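PDB 2DSA: glutathione S-transferase from Burkholderia xenovorans, which probably transfers glutathione to electrophilic substrates and reductively dechlorinates metabolites of polychlorinated biphenyls. Local coordinates for residues 98-103 with 130-135; 104-109 with 162-167. One frame throughout, in Å; residues are numbered along the deposited sequence.

Contact 1: residues 98-103 with 130-135; sequences LNFISS and NTRLGQ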
loop_
_atom_site.group_PDB
_atom_site.type_symbol
_atom_site.label_atom_id
_atom_site.label_comp_id
_atom_site.label_asym_id
_atom_site.label_seq_id
_atom_site.Cartn_x
_atom_site.Cartn_y
_atom_site.Cartn_z
ATOM N N LEU A 98 -3.872 -3.141 5.525
ATOM C CA LEU A 98 -2.487 -3.317 5.066
ATOM C C LEU A 98 -1.987 -2.120 4.241
ATOM O O LEU A 98 -0.859 -1.691 4.408
ATOM C CB LEU A 98 -2.309 -4.618 4.270
ATOM C CG LEU A 98 -2.409 -5.973 4.983
ATOM C CD1 LEU A 98 -2.296 -7.102 3.954
ATOM C CD2 LEU A 98 -1.327 -6.122 6.067
ATOM N N ASN A 99 -2.822 -1.601 3.339
ATOM C CA ASN A 99 -2.420 -0.440 2.560
ATOM C C ASN A 99 -2.313 0.840 3.400
ATOM O O ASN A 99 -1.437 1.667 3.144
ATOM C CB ASN A 99 -3.346 -0.197 1.364
ATOM C CG ASN A 99 -2.702 0.683 0.327
ATOM O OD1 ASN A 99 -1.833 0.230 -0.399
ATOM N ND2 ASN A 99 -3.096 1.971 0.275
ATOM N N PHE A 100 -3.225 0.993 4.367
ATOM C CA PHE A 100 -3.148 2.035 5.390
ATOM C C PHE A 100 -1.836 2.022 6.178
ATOM O O PHE A 100 -1.173 3.058 6.321
ATOM C CB PHE A 100 -4.325 1.947 6.364
ATOM C CG PHE A 100 -4.354 3.067 7.377
ATOM C CD1 PHE A 100 -5.076 4.236 7.123
ATOM C CD2 PHE A 100 -3.646 2.964 8.586
ATOM C CE1 PHE A 100 -5.107 5.271 8.045
ATOM C CE2 PHE A 100 -3.667 3.990 9.517
ATOM C CZ PHE A 100 -4.400 5.148 9.256
ATOM N N ILE A 101 -1.461 0.859 6.697
ATOM C CA ILE A 101 -0.230 0.764 7.475
ATOM C C ILE A 101 0.962 1.155 6.605
ATOM O O ILE A 101 1.837 1.914 7.033
ATOM C CB ILE A 101 -0.056 -0.619 8.151
ATOM C CG1 ILE A 101 -1.188 -0.863 9.142
ATOM C CG2 ILE A 101 1.284 -0.698 8.873
ATOM C CD1 ILE A 101 -1.539 -2.316 9.378
ATOM N N SER A 102 0.970 0.665 5.375
ATOM C CA SER A 102 2.067 0.910 4.443
ATOM C C SER A 102 2.204 2.381 3.996
ATOM O O SER A 102 3.293 2.956 4.069
ATOM C CB SER A 102 1.907 0.001 3.222
ATOM O OG SER A 102 2.766 0.395 2.173
ATOM N N SER A 103 1.103 2.960 3.516
ATOM C CA SER A 103 1.134 4.289 2.892
ATOM C C SER A 103 0.962 5.427 3.904
ATOM O O SER A 103 1.493 6.524 3.701
ATOM C CB SER A 103 0.062 4.405 1.814
ATOM O OG SER A 103 -1.242 4.336 2.392
ATOM N N ASN A 130 0.818 11.747 14.158
ATOM C CA ASN A 130 -0.005 12.051 15.323
ATOM C C ASN A 130 -1.478 11.826 15.020
ATOM O O ASN A 130 -2.204 11.263 15.840
ATOM C CB ASN A 130 0.222 13.499 15.775
ATOM C CG ASN A 130 -0.497 13.824 17.067
ATOM O OD1 ASN A 130 -1.616 14.367 17.058
ATOM N ND2 ASN A 130 0.138 13.487 18.200
ATOM N N THR A 131 -1.914 12.270 13.841
ATOM C CA THR A 131 -3.317 12.153 13.429
ATOM C C THR A 131 -3.660 10.701 13.105
ATOM O O THR A 131 -4.656 10.157 13.582
ATOM C CB THR A 131 -3.617 13.010 12.184
ATOM O OG1 THR A 131 -3.223 14.362 12.424
ATOM C CG2 THR A 131 -5.099 12.968 11.839
ATOM N N ARG A 132 -2.804 10.092 12.293
ATOM C CA ARG A 132 -3.016 8.760 11.765
ATOM C C ARG A 132 -2.995 7.723 12.898
ATOM O O ARG A 132 -3.894 6.881 12.975
ATOM C CB ARG A 132 -1.982 8.497 10.663
ATOM C CG ARG A 132 -2.576 8.074 9.313
ATOM C CD ARG A 132 -2.810 9.179 8.280
ATOM N NE ARG A 132 -4.130 9.770 8.436
ATOM C CZ ARG A 132 -4.695 10.654 7.611
ATOM N NH1 ARG A 132 -4.106 11.043 6.487
ATOM N NH2 ARG A 132 -5.883 11.135 7.916
ATOM N N LEU A 133 -2.011 7.818 13.803
ATOM C CA LEU A 133 -1.980 6.993 15.035
ATOM C C LEU A 133 -3.192 7.181 15.962
ATOM O O LEU A 133 -3.576 6.262 16.685
ATOM C CB LEU A 133 -0.704 7.234 15.843
ATOM C CG LEU A 133 0.673 6.883 15.275
ATOM C CD1 LEU A 133 1.745 7.406 16.226
ATOM C CD2 LEU A 133 0.853 5.372 14.993
ATOM N N GLY A 134 -3.779 8.378 15.950
ATOM C CA GLY A 134 -5.045 8.616 16.639
ATOM C C GLY A 134 -6.154 7.749 16.063
ATOM O O GLY A 134 -6.909 7.117 16.804
ATOM N N GLN A 135 -6.244 7.704 14.735
ATOM C CA GLN A 135 -7.258 6.881 14.082
ATOM C C GLN A 135 -7.128 5.391 14.455
ATOM O O GLN A 135 -8.134 4.711 14.685
ATOM C CB GLN A 135 -7.225 7.075 12.566
ATOM C CG GLN A 135 -8.315 6.300 11.810
ATOM C CD GLN A 135 -8.158 6.380 10.306
ATOM O OE1 GLN A 135 -7.284 7.097 9.782
ATOM N NE2 GLN A 135 -8.993 5.633 9.592
#
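F100 and R132 mark the nearest backbone approach of helix 89-109 to helix 119-139, with CA atoms 9.3 Å apart as the two run in broadly opposite directions. Both belong to the helical C-terminal domain of the glutathione S-transferase fold, and at this separation side chains alone bridge the gap, burying a modest 132 Å² in total. The ring of F100 does most of the bridging. With CG anti to the backbone N (chi1 -175°), it reaches between R132 and Q135, residues one turn apart on helix 119-139. Its CZ meets the aliphatic CG of R132 at 3.4 Å, while CE1 lies 3.3 Å from Q135 OE1. The Q135 chain is extended beyond CG and brings its amide up with its plane 79° from that of the ring, so this is packing and not a stack. R132 instead bends at chi2 and chi3, which carries its guanidinium away to a weak, long ion pair with E104. Y51 of the second subunit also packs on F100. Within helix 89-109, N99 O accepts S103 N and also S103 OG, at 2.8 Å, the hydroxyl tilted out of the carbonyl plane.

Contact 2: residues 104-109 with 162-167; sequences ELHKSF and LGWSAY. With HPX ((2Z,4E)-2-hydroxy-6-oxo-6-phenylhexa-2,4-dienoic acid), chain F; GSH (glutathione), chain E; GSH (glutathione), chain G.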
loop_
_atom_site.group_PDB
_atom_site.type_symbol
_atom_site.label_atom_id
_atom_site.label_comp_id
_atom_site.label_asym_id
_atom_site.label_seq_id
_atom_site.Cartn_x
_atom_site.Cartn_y
_atom_site.Cartn_z
ATOM N N GLU A 104 0.230 5.157 4.983
ATOM C CA GLU A 104 -0.151 6.178 5.949
ATOM C C GLU A 104 0.691 6.149 7.218
ATOM O O GLU A 104 0.731 7.137 7.951
ATOM C CB GLU A 104 -1.645 6.063 6.309
ATOM C CG GLU A 104 -2.632 6.168 5.095
ATOM C CD GLU A 104 -2.527 7.493 4.337
ATOM O OE1 GLU A 104 -2.752 7.513 3.105
ATOM O OE2 GLU A 104 -2.205 8.521 4.975
ATOM N N LEU A 105 1.342 5.023 7.501
ATOM C CA LEU A 105 2.135 4.913 8.720
ATOM C C LEU A 105 3.610 4.698 8.395
ATOM O O LEU A 105 4.445 5.569 8.650
ATOM C CB LEU A 105 1.594 3.813 9.641
ATOM C CG LEU A 105 0.235 3.987 10.319
ATOM C CD1 LEU A 105 -0.070 2.775 11.201
ATOM C CD2 LEU A 105 0.163 5.291 11.155
ATOM N N HIS A 106 3.908 3.548 7.793
ATOM C CA HIS A 106 5.272 3.136 7.432
ATOM C C HIS A 106 6.000 4.229 6.652
ATOM O O HIS A 106 7.100 4.616 7.017
ATOM C CB HIS A 106 5.201 1.813 6.638
ATOM C CG HIS A 106 6.519 1.301 6.128
ATOM N ND1 HIS A 106 6.683 -0.005 5.706
ATOM C CD2 HIS A 106 7.721 1.905 5.946
ATOM C CE1 HIS A 106 7.926 -0.181 5.296
ATOM N NE2 HIS A 106 8.578 0.960 5.438
ATOM N N LYS A 107 5.382 4.723 5.586
ATOM C CA LYS A 107 6.022 5.703 4.711
ATOM C C LYS A 107 6.282 7.067 5.363
ATOM O O LYS A 107 7.109 7.844 4.861
ATOM C CB LYS A 107 5.234 5.867 3.408
ATOM C CG LYS A 107 5.503 4.750 2.414
ATOM C CD LYS A 107 6.914 4.837 1.855
ATOM C CE LYS A 107 7.527 3.461 1.673
ATOM N NZ LYS A 107 8.843 3.565 0.978
ATOM N N SER A 108 5.571 7.344 6.462
ATOM C CA SER A 108 5.765 8.553 7.250
ATOM C C SER A 108 6.868 8.386 8.291
ATOM O O SER A 108 7.509 9.359 8.668
ATOM C CB SER A 108 4.452 9.007 7.892
ATOM O OG SER A 108 3.593 9.589 6.919
ATOM N N PHE A 109 7.118 7.156 8.736
ATOM C CA PHE A 109 8.287 6.889 9.572
ATOM C C PHE A 109 9.583 7.055 8.785
ATOM O O PHE A 109 10.580 7.468 9.353
ATOM C CB PHE A 109 8.249 5.485 10.170
ATOM C CG PHE A 109 7.503 5.387 11.471
ATOM C CD1 PHE A 109 8.184 5.422 12.677
ATOM C CD2 PHE A 109 6.118 5.230 11.490
ATOM C CE1 PHE A 109 7.505 5.314 13.879
ATOM C CE2 PHE A 109 5.423 5.124 12.686
ATOM C CZ PHE A 109 6.116 5.166 13.888
ATOM N N LEU A 162 4.807 0.175 14.768
ATOM C CA LEU A 162 4.743 0.765 16.119
ATOM C C LEU A 162 6.044 0.623 16.913
ATOM O O LEU A 162 6.431 1.539 17.646
ATOM C CB LEU A 162 3.555 0.246 16.923
ATOM C CG LEU A 162 2.147 0.660 16.481
ATOM C CD1 LEU A 162 1.110 0.014 17.407
ATOM C CD2 LEU A 162 1.971 2.185 16.406
ATOM N N GLY A 163 6.716 -0.517 16.748
ATOM C CA GLY A 163 7.993 -0.782 17.399
ATOM C C GLY A 163 9.091 0.205 17.035
ATOM O O GLY A 163 10.062 0.364 17.771
ATOM N N TRP A 164 8.937 0.889 15.915
ATOM C CA TRP A 164 9.935 1.862 15.485
ATOM C C TRP A 164 9.935 3.149 16.299
ATOM O O TRP A 164 10.889 3.925 16.235
ATOM C CB TRP A 164 9.726 2.223 14.023
ATOM C CG TRP A 164 9.980 1.115 13.079
ATOM C CD1 TRP A 164 10.679 -0.033 13.322
ATOM C CD2 TRP A 164 9.565 1.059 11.712
ATOM N NE1 TRP A 164 10.708 -0.810 12.194
ATOM C CE2 TRP A 164 10.036 -0.164 11.187
ATOM C CE3 TRP A 164 8.841 1.927 10.879
ATOM C CZ2 TRP A 164 9.803 -0.554 9.860
ATOM C CZ3 TRP A 164 8.604 1.546 9.559
ATOM C CH2 TRP A 164 9.087 0.305 9.063
ATOM N N SER A 165 8.856 3.376 17.041
ATOM C CA SER A 165 8.619 4.657 17.700
ATOM C C SER A 165 9.665 5.002 18.764
ATOM O O SER A 165 10.044 6.161 18.893
ATOM C CB SER A 165 7.210 4.696 18.278
ATOM O OG SER A 165 7.068 3.637 19.186
ATOM N N ALA A 166 10.129 3.994 19.509
ATOM C CA ALA A 166 11.209 4.167 20.488
ATOM C C ALA A 166 12.495 4.688 19.849
ATOM O O ALA A 166 13.228 5.474 20.459
ATOM C CB ALA A 166 11.481 2.861 21.212
ATOM N N TYR A 167 12.772 4.253 18.624
ATOM C CA TYR A 167 14.022 4.605 17.944
ATOM C C TYR A 167 14.040 5.999 17.327
ATOM O O TYR A 167 15.110 6.579 17.119
ATOM C CB TYR A 167 14.363 3.540 16.916
ATOM C CG TYR A 167 14.541 2.191 17.564
ATOM C CD1 TYR A 167 13.556 1.212 17.467
ATOM C CD2 TYR A 167 15.686 1.907 18.309
ATOM C CE1 TYR A 167 13.719 -0.035 18.076
ATOM C CE2 TYR A 167 15.863 0.668 18.925
ATOM C CZ TYR A 167 14.878 -0.301 18.805
ATOM O OH TYR A 167 15.060 -1.530 19.416
HETATM C CB3 HPX F . 15.721 -1.070 13.732
HETATM C CB4 HPX F . 14.931 -0.254 14.537
HETATM C CB5 HPX F . 14.062 0.671 13.953
HETATM C CB6 HPX F . 13.986 0.766 12.567
HETATM C CB1 HPX F . 14.772 -0.049 11.764
HETATM C CB2 HPX F . 15.641 -0.966 12.347
HETATM C CA6 HPX F . 14.703 0.060 10.271
HETATM O OA4 HPX F . 15.651 -0.328 9.603
HETATM C CA5 HPX F . 13.527 0.630 9.590
HETATM C CA4 HPX F . 13.751 1.431 8.556
HETATM C CA3 HPX F . 12.648 2.037 7.795
HETATM C CA2 HPX F . 12.850 2.577 6.587
HETATM O OA3 HPX F . 14.039 2.626 5.996
HETATM C CA1 HPX F . 11.725 3.139 5.881
HETATM O OA2 HPX F . 11.860 3.439 4.676
HETATM O OA1 HPX F . 10.660 3.288 6.509
HETATM N N1 GSH E . 7.125 -0.245 -0.537
HETATM C CA1 GSH E . 8.029 -1.110 0.233
HETATM C C1 GSH E . 7.257 -2.165 0.977
HETATM O O11 GSH E . 6.146 -1.886 1.491
HETATM O O12 GSH E . 7.725 -3.325 1.114
HETATM C CB1 GSH E . 8.858 -0.349 1.261
HETATM C CG1 GSH E . 9.919 -1.268 1.887
HETATM C CD1 GSH E . 10.910 -0.448 2.666
HETATM O OE1 GSH E . 10.687 0.923 2.734
HETATM N N2 GSH E . 11.937 -1.069 3.253
HETATM C CA2 GSH E . 12.994 -0.402 3.996
HETATM C C2 GSH E . 14.319 -0.529 3.315
HETATM O O2 GSH E . 14.752 -1.762 2.835
HETATM C CB2 GSH E . 13.141 -0.970 5.408
HETATM S SG2 GSH E . 11.634 -0.689 6.357
HETATM N N3 GSH E . 15.049 0.564 3.195
HETATM C CA3 GSH E . 15.142 1.269 1.926
HETATM C C3 GSH E . 16.556 1.168 1.464
HETATM O O31 GSH E . 17.320 0.413 2.110
HETATM O O32 GSH E . 16.968 1.807 0.469
HETATM N N1 GSH G . -3.806 5.755 1.454
HETATM C CA1 GSH G . -4.955 6.338 0.794
HETATM C C1 GSH G . -5.327 5.469 -0.363
HETATM O O11 GSH G . -6.525 5.346 -0.655
HETATM O O12 GSH G . -4.446 4.882 -1.049
HETATM C CB1 GSH G . -4.606 7.723 0.267
HETATM C CG1 GSH G . -5.816 8.441 -0.321
HETATM C CD1 GSH G . -5.429 9.827 -0.785
HETATM O OE1 GSH G . -4.091 10.244 -0.720
HETATM N N2 GSH G . -6.399 10.607 -1.275
HETATM C CA2 GSH G . -6.199 12.011 -1.607
HETATM C C2 GSH G . -7.119 12.875 -0.786
HETATM O O2 GSH G . -8.463 12.512 -0.569
HETATM C CB2 GSH G . -6.491 12.279 -3.082
HETATM S SG2 GSH G . -5.373 11.503 -4.285
HETATM N N3 GSH G . -6.618 13.994 -0.274
HETATM C CA3 GSH G . -5.854 13.983 0.959
HETATM C C3 GSH G . -6.633 14.448 2.155
HETATM O O31 GSH G . -6.507 13.853 3.256
HETATM O O32 GSH G . -7.396 15.437 2.050
#
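The indole of W164 presents its six-membered edge to two aromatic rings of helix 89-109, H106 and F109, forming a buried cluster in the C-terminal domain. Toward H106 the geometry is T-shaped: W164 CH2 stands 3.7 Å above the imidazole plane, over its centre, and the planes meet at 81°. With CG anti to the backbone N (chi1 177°), the imidazole is carried to the indole edge. A hydrogen bond between H106 ND1 and Y157 OH further restrains the ring's rotation. The pair with F109 is an offset edge-to-face one, with planes at 70° and centroids 5.7 Å apart; here W164 CE3 touches F109 CB at 3.7 Å. The indole is also pinned through NE1, which is hydrogen-bonded to G8 O across the domain interface. Within 162-167, S165 OG donates to L162 O almost straight in line with the carbonyl (2.7 Å), returning the serine side chain to the backbone one turn back.

One face of the indole receives HPX, whose CB6 lies 3.5 Å from W164 CD1. Y167 covers the same phenyl group with a ring face, its CD1 3.6 Å from HPX CB4. At the other end of HPX, carboxylate oxygen OA1 sits at the edge of the imidazole, 3.3 Å from both CD2 and NE2 of H106. The sulfur SG2 of glutathione (chain E) lies 3.8 Å from W164 CH2. The chemistry thus divides: aromatic faces hold the phenyl end, while the carboxylate meets the edge of H106. W164 lies beside both HPX and the glutathione sulfur, consistent with one pocket holding both ligands.

Contacts 1 and 2 occupy consecutive parts of helix 89-109, their centres 10 Å apart. Across the junction, probable hydrogen bonds I101 O to H106 N (2.7 Å) and S102 O to K107 N (3.1 Å) span five residues, evidence of the wider, pi-type turns at 101-106. The partner helices also meet, L133 CD2 lying 3.7 Å from L162 CD2, and L105 CD2 packs 3.9 Å from R132 CB. Together the contacts border two glutathione sites: 104-109 with 162-167 lines the pocket of HPX and its glutathione, whereas N99, S103 and E104 border the glutathione of the second subunit, whose N1 is 2.6 Å from E104 OE1.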